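PDB 5NO8: Baccell_00875 from Bacteroides cellulosilyticus DSM 14838, which is a polysaccharide lyase that probably removes L-rhamnose caps linked to glucuronic acid from complex arabinogalactan proteins. Local coordinates for residues Asn177-Gly182 with Asn243-Phe248; Ser257-Cys262 with Asn579-Ser584; Val538-Ser543 with Met572-Ala577. One frame throughout, in Å; residues are numbered along the deposited sequence.

Interaction 1. Residues Asn177-Gly182 with Asn243-Phe248; sequences NAIRMG and NGNDDF
Strand residue Asn177 faces Phe248 in the first turn of helix 245-254, their CA atoms 7.4 Å apart, while two residues further along the strand Ile179 lies level with Gly244 (CA atoms 7.6 Å apart). The Asn177 side chain does most of the work, since it meets the helix in two ways. Its CB lies over the centre of the Phe248 ring, 3.9 Å from the centroid in a CH-pi contact, and the amide beyond it spreads across the same face, with the planes only 7° apart. The amide N-H serves a second purpose: ND2 donates to Asn245 OD1 at 3.0 Å. The acceptor lies in the plane of the Asn177 amide, yet the bond is bent at the hydrogen (131°), and the two amides stand nearly at right angles. Ile179 CD1 closes up beside the same oxygen, 3.9 Å from Asn245 OD1. Phe248 reaches the strand with CG anti to its backbone N (chi1 174°); an alanine in its place would take away the stacked surface, and the Asn177 amide would probably be freer to rotate away from Asn245. Gly244 holds the N-cap position, and its O accepts the first helical bond from Phe248 N at 2.8 Å; at its backbone angles a CB would press on the carbonyl oxygen of Asn243. His242, at the end of strand 232-242, bonds weakly to Asn177 OD1 and also meets the Phe248 ring, while Tyr175 packs edge-to-face against that ring. The contact thus lays the helix start against strand 175-180 of an antiparallel sheet, with outermost strand 163-168 bonded alongside.

Interaction 2. Residues Ser257-Cys262 with Asn579-Ser584; sequences SVLVSC and NGFQPS
Ser261 in strand 259-262 passes close to Pro583 in an irregular loop, their CA atoms 5.3 Å apart, and the segments touch by packing alone, with no hydrogen bond between them. Pro583 forms the centre of an inverse gamma turn, closed by a weak bond from Ser584 N to Gln582 O, and at this bend the proline side chain points toward the strand. Its CB and CG rest on the strand backbone: Pro583 CB lies 3.3 Å from Val260 O, and Pro583 CG is 3.6 Å from the same oxygen. Pro583 CG also approaches the Val260 side chain, 4.3 Å from its CB, adding an apolar touch to the carbonyl contact. A second, looser point of contact lies beside it. Leu259 CD2 stands near the plane of the Phe581 ring at its edge, 4.5 Å from Phe581 CE1. The phenylalanine arrives there with CG lying between its own backbone N and carbonyl carbon (chi1 56°), and the ring has a cation-pi partner in Arg249 of helix 245-254. Trp168 packs on the proline, and Pro583 bonds through its backbone to Asp331 of strand 326-335. The arrangement is consistent with an interface between a beta-sheet domain and the helical part of the chain: an outermost strand is met by a turn of the loop after helix 562-576, a packing of proline on peptide with no sheet extension.

Interaction 3. Residues Val538-Ser543 with Met572-Ala577; sequences VNYEQS and MPVLEA
Tyr540 reaches Val574 with the end of its side chain, OH lying 3.2 Å from Val574 CG1, and a water bridges the two residues. The water accepts from Tyr540 OH at 2.7 Å, near the ring plane at its edge, and donates to Val574 O at 2.8 Å, so that the phenol and a backbone carbonyl of helix 562-576 are joined through one molecule. A second touch comes from the aliphatic part of Gln542, whose CG lies 4.1 Å from Leu575 CD1. Gln542 has CG anti to the backbone N (chi1 174°), but the chain bends at the next torsion and carries the amide away to other partners: NE2 bonds to Trp614 O and Thr618 OG1, and OE1 accepts from Arg593. These three bonds probably hold the amide, and so help set the place of the methylene that Leu575 meets. One step further out is the helix start. Glu541, at the N-cap, accepts from Ser543 N through OE1 at 2.9 Å, the donor lying well above the carboxylate plane, and the same oxygen forms a salt bridge with Arg593, which therefore ties the cap to the glutamine. The arrangement closes an antiparallel helical hairpin, the beginning of helix 542-559 set against the C-terminal part of helix 562-576. Leu575 packs further on Val545, Ala546 and Ile549 and on helix 615-629, whereas helix 155-161 covers Tyr540 and Val574.

In the fold
Interaction 1 stands between the others, its centre about 14 Å from that of each, whereas the centres of interactions 2 and 3 are about 21 Å apart. Phe581 of interaction 2 bridges to it: its CZ lies 3.8 Å from Phe248 CD2, and its CE2 3.8 Å from Asn177 ND2. Toward interaction 3, Ile179 CG2 packs 3.7 Å from Ala577 CB, and Met181 SD meets Tyr540 CE2 at 4.0 Å. Interactions 2 and 3 are joined through the chain, as 572-577 runs almost directly into 579-584. A glycerol, probably from crystallisation, bonds to Glu541 and Ser543 of interaction 3.

Interaction 1. Residues Asn177-Gly182 with Asn243-Phe248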
# COMPACT_ATOMS: atom_id res chain seq x y z
N ASN A 177 -10.62 -9.65 -1.10
CA ASN A 177 -9.90 -10.81 -0.63
C ASN A 177 -9.30 -10.44 0.71
O ASN A 177 -8.39 -9.63 0.76
CB ASN A 177 -8.84 -11.20 -1.63
CG ASN A 177 -8.10 -12.46 -1.24
OD1 ASN A 177 -8.58 -13.24 -0.40
ND2 ASN A 177 -6.93 -12.67 -1.83
N ALA A 178 -9.85 -10.98 1.80
CA ALA A 178 -9.40 -10.68 3.13
C ALA A 178 -8.51 -11.80 3.65
O ALA A 178 -8.96 -12.90 3.90
CB ALA A 178 -10.59 -10.45 4.03
N ILE A 179 -7.22 -11.49 3.75
CA ILE A 179 -6.21 -12.48 4.13
C ILE A 179 -5.83 -12.27 5.58
O ILE A 179 -5.38 -11.20 5.97
CB ILE A 179 -4.97 -12.35 3.22
CG1 ILE A 179 -5.33 -12.59 1.75
CG2 ILE A 179 -3.87 -13.29 3.66
CD1 ILE A 179 -5.89 -13.95 1.43
N ARG A 180 -6.05 -13.28 6.41
CA ARG A 180 -5.64 -13.21 7.80
C ARG A 180 -4.17 -12.86 7.86
O ARG A 180 -3.36 -13.39 7.09
CB ARG A 180 -5.89 -14.55 8.51
CG ARG A 180 -5.78 -14.48 10.03
CD ARG A 180 -5.69 -15.89 10.58
NE ARG A 180 -6.77 -16.75 10.10
CZ ARG A 180 -7.89 -17.06 10.74
NH1 ARG A 180 -8.15 -16.63 11.96
NH2 ARG A 180 -8.78 -17.82 10.13
N MET A 181 -3.81 -11.93 8.73
CA MET A 181 -2.49 -11.29 8.65
C MET A 181 -1.33 -12.28 8.88
O MET A 181 -0.26 -12.15 8.26
CB MET A 181 -2.38 -10.07 9.56
CG MET A 181 -3.37 -8.96 9.22
SD MET A 181 -3.08 -7.50 10.19
CE MET A 181 -4.38 -6.40 9.62
N GLY A 182 -1.56 -13.30 9.70
CA GLY A 182 -0.58 -14.38 9.89
C GLY A 182 -0.54 -15.42 8.79
O GLY A 182 0.20 -16.38 8.89
N ASN A 243 -8.91 -20.83 1.01
CA ASN A 243 -7.61 -21.30 1.49
C ASN A 243 -6.40 -20.57 0.97
O ASN A 243 -5.28 -21.00 1.19
CB ASN A 243 -7.49 -22.80 1.21
CG ASN A 243 -8.32 -23.62 2.16
OD1 ASN A 243 -8.41 -23.31 3.36
ND2 ASN A 243 -8.94 -24.68 1.64
N GLY A 244 -6.59 -19.44 0.29
CA GLY A 244 -5.45 -18.64 -0.17
C GLY A 244 -5.75 -18.10 -1.56
O GLY A 244 -6.84 -18.33 -2.08
N ASN A 245 -4.78 -17.40 -2.14
CA ASN A 245 -5.02 -16.65 -3.38
C ASN A 245 -5.51 -17.51 -4.54
O ASN A 245 -6.43 -17.11 -5.26
CB ASN A 245 -3.80 -15.84 -3.77
CG ASN A 245 -3.45 -14.77 -2.74
OD1 ASN A 245 -4.33 -14.10 -2.19
ND2 ASN A 245 -2.17 -14.62 -2.46
N ASP A 246 -4.93 -18.70 -4.73
CA ASP A 246 -5.36 -19.57 -5.83
C ASP A 246 -6.77 -20.07 -5.64
O ASP A 246 -7.53 -20.18 -6.59
CB ASP A 246 -4.43 -20.80 -5.98
CG ASP A 246 -3.11 -20.47 -6.64
OD1 ASP A 246 -3.00 -19.42 -7.32
OD2 ASP A 246 -2.18 -21.31 -6.50
N ASP A 247 -7.10 -20.44 -4.40
CA ASP A 247 -8.42 -20.95 -4.08
C ASP A 247 -9.44 -19.82 -4.22
O ASP A 247 -10.52 -20.02 -4.77
CB ASP A 247 -8.41 -21.50 -2.66
CG ASP A 247 -9.66 -22.27 -2.32
OD1 ASP A 247 -10.18 -23.01 -3.17
OD2 ASP A 247 -10.13 -22.17 -1.16
N PHE A 248 -9.07 -18.63 -3.75
CA PHE A 248 -9.92 -17.43 -3.94
C PHE A 248 -10.23 -17.20 -5.42
O PHE A 248 -11.39 -17.09 -5.82
CB PHE A 248 -9.28 -16.18 -3.36
CG PHE A 248 -10.05 -14.91 -3.65
CD1 PHE A 248 -11.20 -14.60 -2.92
CD2 PHE A 248 -9.63 -14.05 -4.64
CE1 PHE A 248 -11.92 -13.44 -3.19
CE2 PHE A 248 -10.36 -12.89 -4.94
CZ PHE A 248 -11.50 -12.58 -4.20

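Interaction 2. Residues Ser257-Cys262 with Asn579-Ser584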
# COMPACT_ATOMS: atom_id res chain seq x y z
N SER A 257 -17.72 -14.82 -11.97
CA SER A 257 -17.04 -13.55 -12.21
C SER A 257 -15.81 -13.77 -13.12
O SER A 257 -15.64 -14.85 -13.69
CB SER A 257 -16.65 -12.92 -10.89
OG SER A 257 -16.19 -11.59 -11.09
N VAL A 258 -15.02 -12.72 -13.33
CA VAL A 258 -13.86 -12.79 -14.22
C VAL A 258 -12.65 -12.19 -13.54
O VAL A 258 -12.79 -11.44 -12.57
CB VAL A 258 -14.11 -12.09 -15.58
CG1 VAL A 258 -15.34 -12.65 -16.26
CG2 VAL A 258 -14.24 -10.58 -15.43
N LEU A 259 -11.47 -12.54 -14.05
CA LEU A 259 -10.20 -12.01 -13.54
C LEU A 259 -9.48 -11.33 -14.69
O LEU A 259 -9.27 -11.94 -15.76
CB LEU A 259 -9.31 -13.13 -12.97
CG LEU A 259 -9.82 -13.77 -11.70
CD1 LEU A 259 -9.15 -15.12 -11.53
CD2 LEU A 259 -9.59 -12.85 -10.51
N VAL A 260 -9.10 -10.08 -14.48
CA VAL A 260 -8.34 -9.31 -15.45
C VAL A 260 -6.91 -9.21 -14.97
O VAL A 260 -6.66 -9.01 -13.79
CB VAL A 260 -8.96 -7.93 -15.65
CG1 VAL A 260 -8.15 -7.08 -16.61
CG2 VAL A 260 -10.35 -8.10 -16.22
N SER A 261 -5.96 -9.32 -15.90
CA SER A 261 -4.57 -9.10 -15.59
C SER A 261 -3.86 -8.56 -16.83
O SER A 261 -4.27 -8.83 -17.96
CB SER A 261 -3.91 -10.40 -15.14
OG SER A 261 -4.17 -11.43 -16.07
N CYS A 262 -2.75 -7.87 -16.59
CA CYS A 262 -1.91 -7.30 -17.65
C CYS A 262 -0.51 -7.87 -17.51
O CYS A 262 -0.10 -8.26 -16.43
CB CYS A 262 -1.85 -5.79 -17.55
SG CYS A 262 -3.47 -4.98 -17.58
N ASN A 579 -0.01 -7.74 0.45
CA ASN A 579 -0.04 -7.33 -0.96
C ASN A 579 -1.17 -8.00 -1.72
O ASN A 579 -1.36 -9.24 -1.66
CB ASN A 579 1.24 -7.76 -1.68
CG ASN A 579 2.46 -6.99 -1.24
OD1 ASN A 579 2.46 -6.27 -0.26
ND2 ASN A 579 3.53 -7.19 -1.98
N GLY A 580 -1.87 -7.20 -2.53
CA GLY A 580 -2.91 -7.74 -3.38
C GLY A 580 -2.41 -8.03 -4.78
O GLY A 580 -1.21 -7.81 -5.10
N PHE A 581 -3.31 -8.55 -5.62
CA PHE A 581 -3.01 -8.84 -7.03
C PHE A 581 -3.96 -8.10 -7.97
O PHE A 581 -4.13 -8.50 -9.13
CB PHE A 581 -2.99 -10.35 -7.31
CG PHE A 581 -4.27 -11.05 -6.93
CD1 PHE A 581 -5.35 -11.10 -7.81
CD2 PHE A 581 -4.40 -11.64 -5.68
CE1 PHE A 581 -6.53 -11.73 -7.45
CE2 PHE A 581 -5.58 -12.26 -5.31
CZ PHE A 581 -6.64 -12.29 -6.19
N GLN A 582 -4.54 -7.00 -7.48
CA GLN A 582 -5.51 -6.24 -8.27
C GLN A 582 -4.85 -5.72 -9.57
O GLN A 582 -3.65 -5.36 -9.57
CB GLN A 582 -6.04 -5.04 -7.52
CG GLN A 582 -6.75 -5.32 -6.22
CD GLN A 582 -5.84 -5.28 -5.02
OE1 GLN A 582 -4.67 -5.70 -5.11
NE2 GLN A 582 -6.34 -4.75 -3.91
N PRO A 583 -5.61 -5.64 -10.66
CA PRO A 583 -4.99 -5.22 -11.95
C PRO A 583 -4.90 -3.70 -12.11
O PRO A 583 -5.56 -3.10 -12.97
CB PRO A 583 -5.91 -5.86 -12.98
CG PRO A 583 -7.26 -5.83 -12.31
CD PRO A 583 -6.98 -6.16 -10.88
N SER A 584 -4.09 -3.10 -11.24
CA SER A 584 -3.84 -1.67 -11.20
C SER A 584 -2.39 -1.48 -10.77
O SER A 584 -1.92 -2.12 -9.85
CB SER A 584 -4.74 -0.99 -10.17
OG SER A 584 -4.39 0.38 -10.00

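Interaction 3. Residues Val538-Ser543 with Met572-Ala577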
# COMPACT_ATOMS: atom_id res chain seq x y z
N VAL A 538 4.16 2.20 14.18
CA VAL A 538 2.84 1.59 14.05
C VAL A 538 2.98 0.26 14.78
O VAL A 538 4.08 -0.28 14.87
CB VAL A 538 2.47 1.38 12.56
CG1 VAL A 538 1.03 0.91 12.38
CG2 VAL A 538 2.71 2.67 11.77
N ASN A 539 1.88 -0.28 15.32
CA ASN A 539 1.96 -1.48 16.18
C ASN A 539 2.34 -2.74 15.42
O ASN A 539 3.01 -3.62 15.96
CB ASN A 539 0.63 -1.75 16.92
CG ASN A 539 0.24 -0.63 17.86
OD1 ASN A 539 -0.97 -0.43 18.14
ND2 ASN A 539 1.21 0.13 18.35
N TYR A 540 1.89 -2.83 14.18
CA TYR A 540 2.24 -3.92 13.31
C TYR A 540 2.07 -3.37 11.93
O TYR A 540 1.06 -2.73 11.68
CB TYR A 540 1.28 -5.09 13.55
CG TYR A 540 1.49 -6.25 12.62
CD1 TYR A 540 2.51 -7.17 12.82
CD2 TYR A 540 0.66 -6.42 11.49
CE1 TYR A 540 2.72 -8.22 11.95
CE2 TYR A 540 0.85 -7.49 10.62
CZ TYR A 540 1.89 -8.38 10.85
OH TYR A 540 2.09 -9.43 10.00
N GLU A 541 3.01 -3.63 11.03
CA GLU A 541 2.89 -3.11 9.65
C GLU A 541 3.95 -3.68 8.74
O GLU A 541 4.92 -4.30 9.17
CB GLU A 541 3.01 -1.58 9.64
CG GLU A 541 4.30 -1.07 10.29
CD GLU A 541 4.88 0.14 9.56
OE1 GLU A 541 4.96 0.06 8.29
OE2 GLU A 541 5.27 1.13 10.22
N GLN A 542 3.77 -3.42 7.45
CA GLN A 542 4.68 -3.91 6.45
C GLN A 542 6.12 -3.40 6.60
O GLN A 542 7.05 -4.14 6.26
CB GLN A 542 4.13 -3.62 5.05
CG GLN A 542 5.08 -3.98 3.90
CD GLN A 542 5.87 -2.79 3.42
OE1 GLN A 542 5.71 -1.68 3.90
NE2 GLN A 542 6.73 -3.03 2.43
N SER A 543 6.31 -2.19 7.10
CA SER A 543 7.68 -1.70 7.29
C SER A 543 8.29 -2.04 8.66
O SER A 543 9.31 -1.46 9.04
CB SER A 543 7.83 -0.21 6.93
OG SER A 543 7.25 0.65 7.89
N MET A 572 8.12 -15.10 4.97
CA MET A 572 7.70 -14.64 3.63
C MET A 572 6.18 -14.59 3.44
O MET A 572 5.71 -13.60 2.93
CB MET A 572 8.34 -15.45 2.50
CG MET A 572 9.78 -15.08 2.25
SD MET A 572 9.96 -13.48 1.43
CE MET A 572 9.42 -13.95 -0.20
N PRO A 573 5.44 -15.65 3.86
CA PRO A 573 3.97 -15.61 3.67
C PRO A 573 3.28 -14.49 4.45
O PRO A 573 2.26 -13.94 3.99
CB PRO A 573 3.51 -16.99 4.17
CG PRO A 573 4.73 -17.85 4.09
CD PRO A 573 5.84 -16.92 4.48
N VAL A 574 3.82 -14.14 5.61
CA VAL A 574 3.35 -13.04 6.40
C VAL A 574 3.59 -11.70 5.67
O VAL A 574 2.71 -10.81 5.66
CB VAL A 574 3.95 -13.11 7.83
CG1 VAL A 574 3.67 -11.87 8.63
CG2 VAL A 574 3.41 -14.35 8.55
N LEU A 575 4.74 -11.56 5.02
CA LEU A 575 5.00 -10.36 4.22
C LEU A 575 4.12 -10.29 2.98
O LEU A 575 3.61 -9.20 2.63
CB LEU A 575 6.46 -10.31 3.78
CG LEU A 575 6.83 -9.09 2.95
CD1 LEU A 575 6.53 -7.83 3.70
CD2 LEU A 575 8.30 -9.11 2.58
N GLU A 576 3.95 -11.42 2.32
CA GLU A 576 3.15 -11.47 1.09
C GLU A 576 1.68 -11.19 1.33
O GLU A 576 1.00 -10.72 0.42
CB GLU A 576 3.33 -12.80 0.35
CG GLU A 576 4.75 -12.97 -0.17
CD GLU A 576 4.94 -14.18 -1.04
OE1 GLU A 576 4.02 -14.49 -1.84
OE2 GLU A 576 6.01 -14.81 -0.96
N ALA A 577 1.21 -11.43 2.55
CA ALA A 577 -0.20 -11.19 2.88
C ALA A 577 -0.61 -9.70 2.82
O ALA A 577 -1.79 -9.38 2.62
CB ALA A 577 -0.53 -11.78 4.24
O HOH W 1 0.92 -9.84 7.59